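Local coordinates for protein demethyldecarbamoylnovobiocin O-methyltransferase (Streptomyces caeruleus, PDB 2WK1) that transfers a methyl group from S-adenosyl-L-methionine to the 4-hydroxyl of the noviose sugar, the penultimate step in the biosynthesis of the antibiotic novobiocin, at residues S36-A47 with T84-R95; T113-C121 with V169-V177. One frame throughout, in Å; residues are numbered along the deposited sequence. Where two conformers were deposited one is given.

Interaction 1 (S36-A47 with T84-R95). With SAH (S-adenosyl-L-homocysteine), chain B.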
loop_
_atom_site.group_PDB
_atom_site.type_symbol
_atom_site.label_atom_id
_atom_site.label_comp_id
_atom_site.label_asym_id
_atom_site.label_seq_id
_atom_site.Cartn_x
_atom_site.Cartn_y
_atom_site.Cartn_z
ATOM N N SER A 36 -6.570 -10.386 -8.107
ATOM C CA SER A 36 -6.250 -9.338 -9.011
ATOM C C SER A 36 -6.299 -7.956 -8.359
ATOM O O SER A 36 -5.408 -7.158 -8.601
ATOM C CB SER A 36 -7.053 -9.408 -10.288
ATOM O OG SER A 36 -6.587 -8.425 -11.164
ATOM N N LEU A 37 -7.274 -7.703 -7.483
ATOM C CA LEU A 37 -7.297 -6.455 -6.728
ATOM C C LEU A 37 -6.051 -6.344 -5.858
ATOM O O LEU A 37 -5.450 -5.274 -5.743
ATOM C CB LEU A 37 -8.543 -6.362 -5.855
ATOM C CG LEU A 37 -9.880 -6.233 -6.589
ATOM C CD1 LEU A 37 -11.018 -6.432 -5.608
ATOM C CD2 LEU A 37 -9.993 -4.910 -7.278
ATOM N N TYR A 38 -5.693 -7.451 -5.222
ATOM C CA TYR A 38 -4.521 -7.481 -4.361
ATOM C C TYR A 38 -3.252 -7.133 -5.123
ATOM O O TYR A 38 -2.461 -6.321 -4.654
ATOM C CB TYR A 38 -4.414 -8.855 -3.742
ATOM C CG TYR A 38 -3.140 -9.177 -2.998
ATOM C CD1 TYR A 38 -2.775 -8.496 -1.855
ATOM C CD2 TYR A 38 -2.339 -10.233 -3.417
ATOM C CE1 TYR A 38 -1.645 -8.864 -1.140
ATOM C CE2 TYR A 38 -1.211 -10.610 -2.708
ATOM C CZ TYR A 38 -0.854 -9.912 -1.584
ATOM O OH TYR A 38 0.266 -10.330 -0.918
ATOM N N LEU A 39 -3.009 -7.794 -6.255
ATOM C CA LEU A 39 -1.755 -7.561 -6.975
ATOM C C LEU A 39 -1.707 -6.185 -7.586
ATOM O O LEU A 39 -0.652 -5.557 -7.607
ATOM C CB LEU A 39 -1.500 -8.634 -8.024
ATOM C CG LEU A 39 -1.239 -10.006 -7.433
ATOM C CD1 LEU A 39 -1.150 -11.065 -8.535
ATOM C CD2 LEU A 39 -0.016 -10.028 -6.513
ATOM N N ASP A 40 -2.856 -5.689 -8.049
ATOM C CA ASP A 40 -2.907 -4.325 -8.540
ATOM C C ASP A 40 -2.470 -3.331 -7.450
ATOM O O ASP A 40 -1.679 -2.391 -7.669
ATOM C CB ASP A 40 -4.321 -3.966 -9.016
ATOM C CG ASP A 40 -4.733 -4.628 -10.319
ATOM O OD1 ASP A 40 -3.908 -5.229 -11.029
ATOM O OD2 ASP A 40 -5.949 -4.514 -10.650
ATOM N N LEU A 41 -2.992 -3.526 -6.252
ATOM C CA LEU A 41 -2.670 -2.634 -5.139
ATOM C C LEU A 41 -1.222 -2.814 -4.716
ATOM O O LEU A 41 -0.502 -1.858 -4.455
ATOM C CB LEU A 41 -3.625 -2.874 -3.967
ATOM C CG LEU A 41 -3.347 -2.106 -2.697
ATOM C CD1 LEU A 41 -3.465 -0.616 -2.963
ATOM C CD2 LEU A 41 -4.296 -2.534 -1.584
ATOM N N MET A 42 -0.759 -4.044 -4.684
ATOM C CA MET A 42 0.607 -4.250 -4.327
ATOM C C MET A 42 1.596 -3.529 -5.208
ATOM O O MET A 42 2.567 -2.963 -4.700
ATOM C CB MET A 42 0.968 -5.991 -4.301
ATOM C CG MET A 42 2.361 -6.127 -3.886
ATOM S SD MET A 42 2.603 -7.830 -3.504
ATOM C CE MET A 42 1.975 -8.017 -2.010
ATOM N N ILE A 43 1.359 -3.543 -6.528
ATOM C CA ILE A 43 2.247 -2.810 -7.444
ATOM C C ILE A 43 2.271 -1.318 -7.096
ATOM O O ILE A 43 3.332 -0.706 -7.046
ATOM C CB ILE A 43 1.842 -3.116 -8.896
ATOM C CG1 ILE A 43 2.240 -4.575 -9.235
ATOM C CG2 ILE A 43 2.477 -2.100 -9.853
ATOM C CD1 ILE A 43 1.692 -5.107 -10.545
ATOM N N LYS A 44 1.108 -0.742 -6.836
ATOM C CA LYS A 44 1.028 0.678 -6.488
ATOM C C LYS A 44 1.699 1.022 -5.162
ATOM O O LYS A 44 2.311 2.087 -4.992
ATOM C CB LYS A 44 -0.425 1.136 -6.404
ATOM C CG LYS A 44 -1.186 1.082 -7.686
ATOM C CD LYS A 44 -2.686 1.320 -7.395
ATOM C CE LYS A 44 -3.465 1.855 -8.574
ATOM N NZ LYS A 44 -3.770 0.796 -9.520
ATOM N N VAL A 45 1.598 0.107 -4.205
ATOM C CA VAL A 45 2.211 0.319 -2.892
ATOM C C VAL A 45 3.731 0.183 -2.995
ATOM O O VAL A 45 4.487 0.983 -2.474
ATOM C CB VAL A 45 1.624 -0.671 -1.802
ATOM C CG1 VAL A 45 2.294 -0.432 -0.496
ATOM C CG2 VAL A 45 0.094 -0.579 -1.742
ATOM N N LEU A 46 4.172 -0.861 -3.664
ATOM C CA LEU A 46 5.603 -1.129 -3.740
ATOM C C LEU A 46 6.393 0.005 -4.384
ATOM O O LEU A 46 7.505 0.331 -3.947
ATOM C CB LEU A 46 5.848 -2.432 -4.522
ATOM C CG LEU A 46 5.518 -3.709 -3.753
ATOM C CD1 LEU A 46 5.436 -4.870 -4.730
ATOM C CD2 LEU A 46 6.531 -3.992 -2.663
ATOM N N ALA A 47 5.827 0.595 -5.435
ATOM C CA ALA A 47 6.462 1.716 -6.139
ATOM C C ALA A 47 6.169 3.050 -5.474
ATOM O O ALA A 47 6.770 4.061 -5.826
ATOM C CB ALA A 47 6.007 1.758 -7.576
ATOM N N THR A 84 10.717 -0.466 -4.000
ATOM C CA THR A 84 11.426 -0.759 -5.236
ATOM C C THR A 84 11.652 0.523 -6.010
ATOM O O THR A 84 10.850 1.459 -5.918
ATOM C CB THR A 84 10.651 -1.754 -6.132
ATOM O OG1 THR A 84 11.397 -2.082 -7.297
ATOM C CG2 THR A 84 9.296 -1.214 -6.549
ATOM N N MET A 85 12.747 0.527 -6.766
ATOM C CA MET A 85 13.045 1.616 -7.696
ATOM C C MET A 85 12.676 1.306 -9.141
ATOM O O MET A 85 12.878 2.152 -10.011
ATOM C CB MET A 85 14.526 2.045 -7.626
ATOM C CG MET A 85 15.466 0.955 -8.064
ATOM S SD MET A 85 17.193 1.437 -8.149
ATOM C CE MET A 85 17.614 1.462 -6.411
ATOM N N ILE A 86 12.151 0.114 -9.423
ATOM C CA ILE A 86 12.039 -0.311 -10.824
ATOM C C ILE A 86 10.852 0.294 -11.545
ATOM O O ILE A 86 10.792 0.243 -12.769
ATOM C CB ILE A 86 12.068 -1.836 -10.986
ATOM C CG1 ILE A 86 10.767 -2.505 -10.509
ATOM C CG2 ILE A 86 13.281 -2.416 -10.271
ATOM C CD1 ILE A 86 10.750 -4.026 -10.717
ATOM N N GLY A 87 9.896 0.850 -10.803
ATOM C CA GLY A 87 8.758 1.501 -11.421
ATOM C C GLY A 87 7.605 0.588 -11.764
ATOM O O GLY A 87 7.729 -0.638 -11.758
ATOM N N ILE A 88 6.500 1.204 -12.158
ATOM C CA ILE A 88 5.281 0.458 -12.428
ATOM C C ILE A 88 5.413 -0.496 -13.629
ATOM O O ILE A 88 4.965 -1.645 -13.570
ATOM C CB ILE A 88 4.073 1.406 -12.642
ATOM C CG1 ILE A 88 3.777 2.216 -11.364
ATOM C CG2 ILE A 88 2.840 0.654 -13.125
ATOM C CD1 ILE A 88 3.281 1.453 -10.162
ATOM N N LYS A 89 5.991 -0.027 -14.743
ATOM C CA LYS A 89 6.069 -0.877 -15.921
ATOM C C LYS A 89 6.931 -2.126 -15.674
ATOM O O LYS A 89 6.579 -3.219 -16.100
ATOM C CB LYS A 89 6.553 -0.103 -17.130
ATOM C CG LYS A 89 5.521 0.923 -17.632
ATOM C CD LYS A 89 5.978 1.664 -18.872
ATOM C CE LYS A 89 4.980 2.703 -19.362
ATOM N NZ LYS A 89 5.445 3.220 -20.697
ATOM N N ARG A 90 8.067 -1.974 -14.996
ATOM C CA ARG A 90 8.887 -3.130 -14.698
ATOM C C ARG A 90 8.232 -4.050 -13.641
ATOM O O ARG A 90 8.412 -5.267 -13.703
ATOM C CB ARG A 90 10.334 -2.761 -14.360
ATOM C CG ARG A 90 11.222 -2.681 -15.599
ATOM C CD ARG A 90 12.609 -2.086 -15.340
ATOM N NE ARG A 90 12.569 -0.643 -15.358
ATOM C CZ ARG A 90 13.315 0.172 -14.612
ATOM N NH1 ARG A 90 14.169 -0.283 -13.718
ATOM N NH2 ARG A 90 13.164 1.472 -14.735
ATOM N N LEU A 91 7.474 -3.491 -12.704
ATOM C CA LEU A 91 6.695 -4.358 -11.787
ATOM C C LEU A 91 5.621 -5.134 -12.544
ATOM O O LEU A 91 5.420 -6.315 -12.305
ATOM C CB LEU A 91 6.069 -3.530 -10.655
ATOM C CG LEU A 91 7.009 -3.016 -9.566
ATOM C CD1 LEU A 91 6.327 -1.900 -8.765
ATOM C CD2 LEU A 91 7.518 -4.120 -8.642
ATOM N N GLU A 92 4.934 -4.453 -13.462
ATOM C CA GLU A 92 3.938 -5.129 -14.275
ATOM C C GLU A 92 4.549 -6.254 -15.118
ATOM O O GLU A 92 3.939 -7.300 -15.294
ATOM C CB GLU A 92 3.145 -4.136 -15.151
ATOM C CG GLU A 92 2.191 -3.256 -14.339
ATOM C CD GLU A 92 1.543 -2.083 -15.104
ATOM O OE1 GLU A 92 2.110 -1.595 -16.122
ATOM O OE2 GLU A 92 0.476 -1.602 -14.633
ATOM N N ASN A 93 5.770 -6.043 -15.617
ATOM C CA ASN A 93 6.485 -7.103 -16.327
ATOM C C ASN A 93 6.745 -8.324 -15.455
ATOM O O ASN A 93 6.592 -9.455 -15.898
ATOM C CB ASN A 93 7.788 -6.537 -16.898
ATOM C CG ASN A 93 8.719 -7.611 -17.434
ATOM O OD1 ASN A 93 9.687 -7.963 -16.757
ATOM N ND2 ASN A 93 8.416 -8.155 -18.611
ATOM N N ILE A 94 7.166 -8.103 -14.211
ATOM C CA ILE A 94 7.335 -9.231 -13.280
ATOM C C ILE A 94 6.018 -9.985 -13.138
ATOM O O ILE A 94 5.971 -11.212 -13.215
ATOM C CB ILE A 94 7.790 -8.775 -11.889
ATOM C CG1 ILE A 94 9.194 -8.242 -11.954
ATOM C CG2 ILE A 94 7.719 -9.936 -10.858
ATOM C CD1 ILE A 94 9.656 -7.579 -10.642
ATOM N N ARG A 95 4.932 -9.248 -12.911
ATOM C CA ARG A 95 3.636 -9.885 -12.759
ATOM C C ARG A 95 3.260 -10.719 -13.981
ATOM O O ARG A 95 2.786 -11.850 -13.840
ATOM C CB ARG A 95 2.563 -8.859 -12.425
ATOM C CG ARG A 95 1.203 -9.491 -12.174
ATOM C CD ARG A 95 0.173 -8.501 -12.005
ATOM N NE ARG A 95 -1.145 -9.065 -11.907
ATOM C CZ ARG A 95 -2.205 -8.318 -11.629
ATOM N NH1 ARG A 95 -2.060 -7.010 -11.440
ATOM N NH2 ARG A 95 -3.388 -8.892 -11.500
HETATM N N SAH B . 15.791 -4.688 -7.952
HETATM C CA SAH B . 15.875 -3.551 -6.973
HETATM C CB SAH B . 17.016 -2.609 -7.360
HETATM C CG SAH B . 18.396 -3.246 -7.271
HETATM S SD SAH B . 19.672 -2.018 -6.961
HETATM C C SAH B . 14.536 -2.886 -6.817
HETATM O O SAH B . 14.465 -1.724 -6.400
HETATM O OXT SAH B . 13.521 -3.541 -7.017
HETATM C "C5'" SAH B . 21.167 -2.979 -7.259
HETATM C "C4'" SAH B . 21.401 -4.059 -6.180
HETATM O "O4'" SAH B . 22.402 -4.982 -6.675
HETATM C "C3'" SAH B . 21.880 -3.531 -4.828
HETATM O "O3'" SAH B . 21.029 -3.958 -3.749
HETATM C "C2'" SAH B . 23.306 -4.113 -4.717
HETATM O "O2'" SAH B . 23.731 -4.425 -3.389
HETATM C "C1'" SAH B . 23.233 -5.378 -5.578
HETATM N N9 SAH B . 24.477 -5.843 -6.197
HETATM C C8 SAH B . 25.019 -5.341 -7.336
HETATM N N7 SAH B . 26.093 -6.074 -7.717
HETATM C C5 SAH B . 26.216 -7.077 -6.813
HETATM C C6 SAH B . 27.087 -8.215 -6.659
HETATM N N6 SAH B . 28.069 -8.423 -7.520
HETATM N N1 SAH B . 26.871 -9.041 -5.628
HETATM C C2 SAH B . 25.849 -8.862 -4.772
HETATM N N3 SAH B . 24.993 -7.836 -4.834
HETATM C C4 SAH B . 25.139 -6.957 -5.847
#
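Helix 36-47 packs against the start of helix 87-103 in a helix-helix contact beside the cofactor pocket; the axes of segments 36-47 and 87-95 run roughly antiparallel (140°) and approach to 9.7 Å. Ile-43 is a knob in the hole formed by Ile-88, Leu-91, Glu-92 and Arg-95; its CG2 branch lies 3.7 Å from Ile-88 CD1, while its CD1 touches Arg-95 CD and, more loosely, Glu-92 CG. Ala-47 CB rests on Ile-88 CD1 and Leu-91 CD1. In this Rossmann-like methyltransferase fold, both helices also pack on helix 119-130, which follows the first strand of the central sheet. Arg-95 answers as the reverse knob. With CG anti to the backbone N (chi1 -177°) and the chain extended, Leu-39 CB sits over the centre of one face of its guanidinium, 3.7 Å from Arg-95 CZ. In the guanidinium plane, NH1 makes a salt bridge to Asp-40 OD1 (2.6 Å, nearly straight at 166°), and NH2 gives a longer bond to Ser-36 OG (3.3 Å). At the other end, Thr-84 N bonds weakly to Leu-46 O, while Thr-84 OG1 accepts from Ile-86 N and donates to carboxylate oxygen OXT of S-adenosyl-L-homocysteine at 2.6 Å; Met-85 N holds the second carboxylate oxygen, O.

Interaction 2 (T113-C121 with V169-V177). With SAH (S-adenosyl-L-homocysteine), chain B.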
loop_
_atom_site.group_PDB
_atom_site.type_symbol
_atom_site.label_atom_id
_atom_site.label_comp_id
_atom_site.label_asym_id
_atom_site.label_seq_id
_atom_site.Cartn_x
_atom_site.Cartn_y
_atom_site.Cartn_z
ATOM N N THR A 113 18.474 -11.136 -8.631
ATOM C CA THR A 113 19.850 -10.838 -8.307
ATOM C C THR A 113 20.042 -9.335 -8.275
ATOM O O THR A 113 20.147 -8.694 -9.309
ATOM C CB THR A 113 20.851 -11.539 -9.259
ATOM O OG1 THR A 113 20.573 -11.189 -10.613
ATOM C CG2 THR A 113 20.770 -13.025 -9.124
ATOM N N GLY A 114 19.992 -8.756 -7.080
ATOM C CA GLY A 114 20.083 -7.328 -6.845
ATOM C C GLY A 114 18.726 -6.820 -6.459
ATOM O O GLY A 114 17.883 -6.596 -7.322
ATOM N N VAL A 115 18.521 -6.625 -5.159
ATOM C CA VAL A 115 17.180 -6.457 -4.615
ATOM C C VAL A 115 16.902 -5.120 -3.917
ATOM O O VAL A 115 15.746 -4.795 -3.683
ATOM C CB VAL A 115 16.832 -7.620 -3.667
ATOM C CG1 VAL A 115 17.187 -8.963 -4.328
ATOM C CG2 VAL A 115 17.471 -7.452 -2.279
ATOM N N TRP A 116 17.945 -4.385 -3.540
ATOM C CA TRP A 116 17.781 -3.110 -2.820
ATOM C C TRP A 116 16.850 -3.303 -1.618
ATOM O O TRP A 116 17.154 -4.147 -0.765
ATOM C CB TRP A 116 17.324 -1.999 -3.780
ATOM C CG TRP A 116 17.405 -0.630 -3.228
ATOM C CD1 TRP A 116 18.496 -0.061 -2.642
ATOM C CD2 TRP A 116 16.413 0.408 -3.321
ATOM N NE1 TRP A 116 18.240 1.249 -2.322
ATOM C CE2 TRP A 116 16.971 1.569 -2.720
ATOM C CE3 TRP A 116 15.098 0.464 -3.805
ATOM C CZ2 TRP A 116 16.270 2.765 -2.635
ATOM C CZ3 TRP A 116 14.419 1.667 -3.732
ATOM C CH2 TRP A 116 14.999 2.795 -3.140
ATOM N N ARG A 117 15.760 -2.540 -1.502
ATOM C CA ARG A 117 14.850 -2.669 -0.368
ATOM C C ARG A 117 13.947 -3.897 -0.419
ATOM O O ARG A 117 13.241 -4.186 0.548
ATOM C CB ARG A 117 14.018 -1.403 -0.217
ATOM C CG ARG A 117 14.853 -0.165 0.150
ATOM C CD ARG A 117 13.990 1.080 0.076
ATOM N NE ARG A 117 14.725 2.261 0.522
ATOM C CZ ARG A 117 14.377 3.509 0.226
ATOM N NH1 ARG A 117 13.298 3.758 -0.467
ATOM N NH2 ARG A 117 15.126 4.521 0.624
ATOM N N GLY A 118 13.988 -4.627 -1.535
ATOM C CA GLY A 118 13.319 -5.902 -1.653
ATOM C C GLY A 118 12.009 -5.933 -2.384
ATOM O O GLY A 118 11.425 -7.005 -2.530
ATOM N N GLY A 119 11.548 -4.795 -2.891
ATOM C CA GLY A 119 10.202 -4.727 -3.432
ATOM C C GLY A 119 9.876 -5.637 -4.598
ATOM O O GLY A 119 8.758 -6.141 -4.692
ATOM N N ALA A 120 10.809 -5.829 -5.518
ATOM C CA ALA A 120 10.549 -6.740 -6.652
ATOM C C ALA A 120 10.362 -8.179 -6.170
ATOM O O ALA A 120 9.489 -8.909 -6.658
ATOM C CB ALA A 120 11.676 -6.660 -7.680
ATOM N N CYS A 121 11.157 -8.578 -5.183
ATOM C CA CYS A 121 11.037 -9.893 -4.593
ATOM C C CYS A 121 9.783 -10.040 -3.738
ATOM O O CYS A 121 9.173 -11.114 -3.726
ATOM C CB CYS A 121 12.254 -10.266 -3.769
ATOM S SG CYS A 121 13.749 -10.431 -4.681
ATOM N N VAL A 169 22.856 5.133 -0.724
ATOM C CA VAL A 169 21.469 4.786 -1.044
ATOM C C VAL A 169 21.296 3.290 -1.334
ATOM O O VAL A 169 20.308 2.687 -0.897
ATOM C CB VAL A 169 20.930 5.562 -2.259
ATOM C CG1 VAL A 169 19.509 5.075 -2.623
ATOM C CG2 VAL A 169 20.908 7.085 -2.003
ATOM N N LEU A 170 22.244 2.703 -2.055
ATOM C CA LEU A 170 22.070 1.347 -2.582
ATOM C C LEU A 170 22.331 0.214 -1.611
ATOM O O LEU A 170 21.847 -0.901 -1.865
ATOM C CB LEU A 170 22.888 1.116 -3.832
ATOM C CG LEU A 170 22.566 2.000 -5.031
ATOM C CD1 LEU A 170 23.514 1.699 -6.165
ATOM C CD2 LEU A 170 21.112 1.919 -5.477
ATOM N N ALA A 171 23.071 0.457 -0.534
ATOM C CA ALA A 171 23.291 -0.557 0.500
ATOM C C ALA A 171 22.101 -0.641 1.430
ATOM O O ALA A 171 21.786 0.319 2.140
ATOM C CB ALA A 171 24.573 -0.253 1.280
ATOM N N VAL A 172 21.452 -1.797 1.450
ATOM C CA VAL A 172 20.315 -2.041 2.330
ATOM C C VAL A 172 20.544 -3.379 3.004
ATOM O O VAL A 172 20.740 -4.400 2.330
ATOM C CB VAL A 172 18.972 -2.056 1.568
ATOM C CG1 VAL A 172 17.835 -2.320 2.527
ATOM C CG2 VAL A 172 18.764 -0.738 0.790
ATOM N N SER A 173 20.484 -3.391 4.328
ATOM C CA SER A 173 20.789 -4.592 5.087
ATOM C C SER A 173 19.735 -5.682 4.919
ATOM O O SER A 173 18.570 -5.422 4.590
ATOM C CB SER A 173 20.898 -4.256 6.577
ATOM O OG SER A 173 19.625 -4.000 7.127
ATOM N N GLU A 174 20.143 -6.914 5.171
ATOM C CA GLU A 174 19.209 -8.017 5.135
ATOM C C GLU A 174 18.119 -7.855 6.193
ATOM O O GLU A 174 16.976 -8.227 5.969
ATOM C CB GLU A 174 19.937 -9.350 5.280
ATOM C CG GLU A 174 19.053 -10.517 4.990
ATOM C CD GLU A 174 19.756 -11.859 5.084
ATOM O OE1 GLU A 174 21.002 -11.921 5.023
ATOM O OE2 GLU A 174 19.030 -12.844 5.237
ATOM N N GLU A 175 18.463 -7.286 7.352
ATOM C CA GLU A 175 17.455 -7.069 8.367
ATOM C C GLU A 175 16.343 -6.138 7.855
ATOM O O GLU A 175 15.151 -6.374 8.110
ATOM C CB GLU A 175 18.116 -6.533 9.637
ATOM C CG GLU A 175 17.395 -6.988 10.829
ATOM C CD GLU A 175 16.443 -5.997 11.160
ATOM O OE1 GLU A 175 16.812 -4.822 10.999
ATOM O OE2 GLU A 175 15.309 -6.356 11.509
ATOM N N GLU A 176 16.728 -5.078 7.158
ATOM C CA GLU A 176 15.762 -4.159 6.582
ATOM C C GLU A 176 14.891 -4.827 5.518
ATOM O O GLU A 176 13.672 -4.661 5.521
ATOM C CB GLU A 176 16.474 -2.927 6.028
ATOM C CG GLU A 176 15.494 -1.880 5.451
ATOM C CD GLU A 176 16.123 -0.534 5.158
ATOM O OE1 GLU A 176 17.165 -0.189 5.738
ATOM O OE2 GLU A 176 15.568 0.182 4.305
ATOM N N VAL A 177 15.505 -5.628 4.655
ATOM C CA VAL A 177 14.733 -6.353 3.640
ATOM C C VAL A 177 13.757 -7.338 4.279
ATOM O O VAL A 177 12.600 -7.424 3.889
ATOM C CB VAL A 177 15.649 -7.003 2.599
ATOM C CG1 VAL A 177 14.838 -7.869 1.623
ATOM C CG2 VAL A 177 16.489 -5.945 1.859
HETATM N N SAH B . 15.791 -4.688 -7.952
HETATM C CA SAH B . 15.875 -3.551 -6.973
HETATM C CB SAH B . 17.016 -2.609 -7.360
HETATM C CG SAH B . 18.396 -3.246 -7.271
HETATM S SD SAH B . 19.672 -2.018 -6.961
HETATM C C SAH B . 14.536 -2.886 -6.817
HETATM O O SAH B . 14.465 -1.724 -6.400
HETATM O OXT SAH B . 13.521 -3.541 -7.017
HETATM C "C5'" SAH B . 21.167 -2.979 -7.259
HETATM C "C4'" SAH B . 21.401 -4.059 -6.180
HETATM O "O4'" SAH B . 22.402 -4.982 -6.675
HETATM C "C3'" SAH B . 21.880 -3.531 -4.828
HETATM O "O3'" SAH B . 21.029 -3.958 -3.749
HETATM C "C2'" SAH B . 23.306 -4.113 -4.717
HETATM O "O2'" SAH B . 23.731 -4.425 -3.389
HETATM C "C1'" SAH B . 23.233 -5.378 -5.578
HETATM N N9 SAH B . 24.477 -5.843 -6.197
HETATM C C8 SAH B . 25.019 -5.341 -7.336
HETATM N N7 SAH B . 26.093 -6.074 -7.717
HETATM C C5 SAH B . 26.216 -7.077 -6.813
HETATM C C6 SAH B . 27.087 -8.215 -6.659
HETATM N N6 SAH B . 28.069 -8.423 -7.520
HETATM N N1 SAH B . 26.871 -9.041 -5.628
HETATM C C2 SAH B . 25.849 -8.862 -4.772
HETATM N N3 SAH B . 24.993 -7.836 -4.834
HETATM C C4 SAH B . 25.139 -6.957 -5.847
HETATM O O HOH W 1 19.834 -5.132 -0.386
HETATM O O HOH W 2 16.641 2.095 2.726
#
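Trp-116 joins the cofactor-binding loop 114-118 to segment 169-177 through its indole NE1, which donates to Val-169 O at 2.9 Å. The loop follows strand 109-113 of the Rossmann-like methyltransferase fold, where the loop after the first strand is the glycine-rich cofactor loop. The bond is nearly straight (167°) and the acceptor lies in the ring plane, although the indole approaches from above the carbonyl plane of Val-169. Leu-170 O sits at the same ring edge. Val-172 CG2 comes obliquely to within 3.5 Å of Trp-116 CD1. Further along, Val-177 CG2 presses on Trp-116 O, and its CG1 packs against Gly-118 CA.

Trp-116 CB also lies against the homocysteine chain of S-adenosyl-L-homocysteine, so one residue touches both the ligand and segment 169-177. Its backbone N donates to ribose O3' (3.1 Å), while Gly-114 O accepts from the ligand amino N.

A type II' turn from Val-115 to Gly-118, closed by Gly-118 N to Val-115 O, sets the backbone that presents the indole. Arg-117 CG lies over the centre of one indole face, and Trp-116 CH2 lies over one face of the Arg-117 guanidinium, offset toward its rim. Carbonyls of Pro-79, Ala-80 and Ala-82 hold the NH1 and NH2 ends. On the other segment, Ser-173 caps helix 174-183, its OG accepting from Glu-176 N. Water joins the two sides: one molecule lies within hydrogen-bonding distance of both Trp-116 O and Val-172 O. The Glu-176 carboxylate is beyond salt-bridge distance of Arg-117, and a second water spans the gap, accepting from Arg-117 NE at 2.9 Å and donating to Glu-176 OE2 at 2.7 Å.

Overall arrangement
From the N terminus, helix 35-47 comes first; the chain then passes through a largely irregular connection, including helix 69-73, and interaction 1 closes that loop at helix 87-103. After strand 109-113, interaction 2 opens at the cofactor loop and closes only after strand 138-142 and helix 156-161. The two loops therefore follow in series, neither nested nor crossed, with centres 16 Å apart. They meet where Met-85 CE touches the Trp-116 ring and Leu-170 CD2, and where Ile-94 packs on Ala-120. Together they tie the N-terminal helix to helix 87-103 and the first crossover of the sheet to segment 169-177; loop 84-86 and segments 113-121 and 169-177 reach S-adenosyl-L-homocysteine, while helix 35-47 also faces the second subunit.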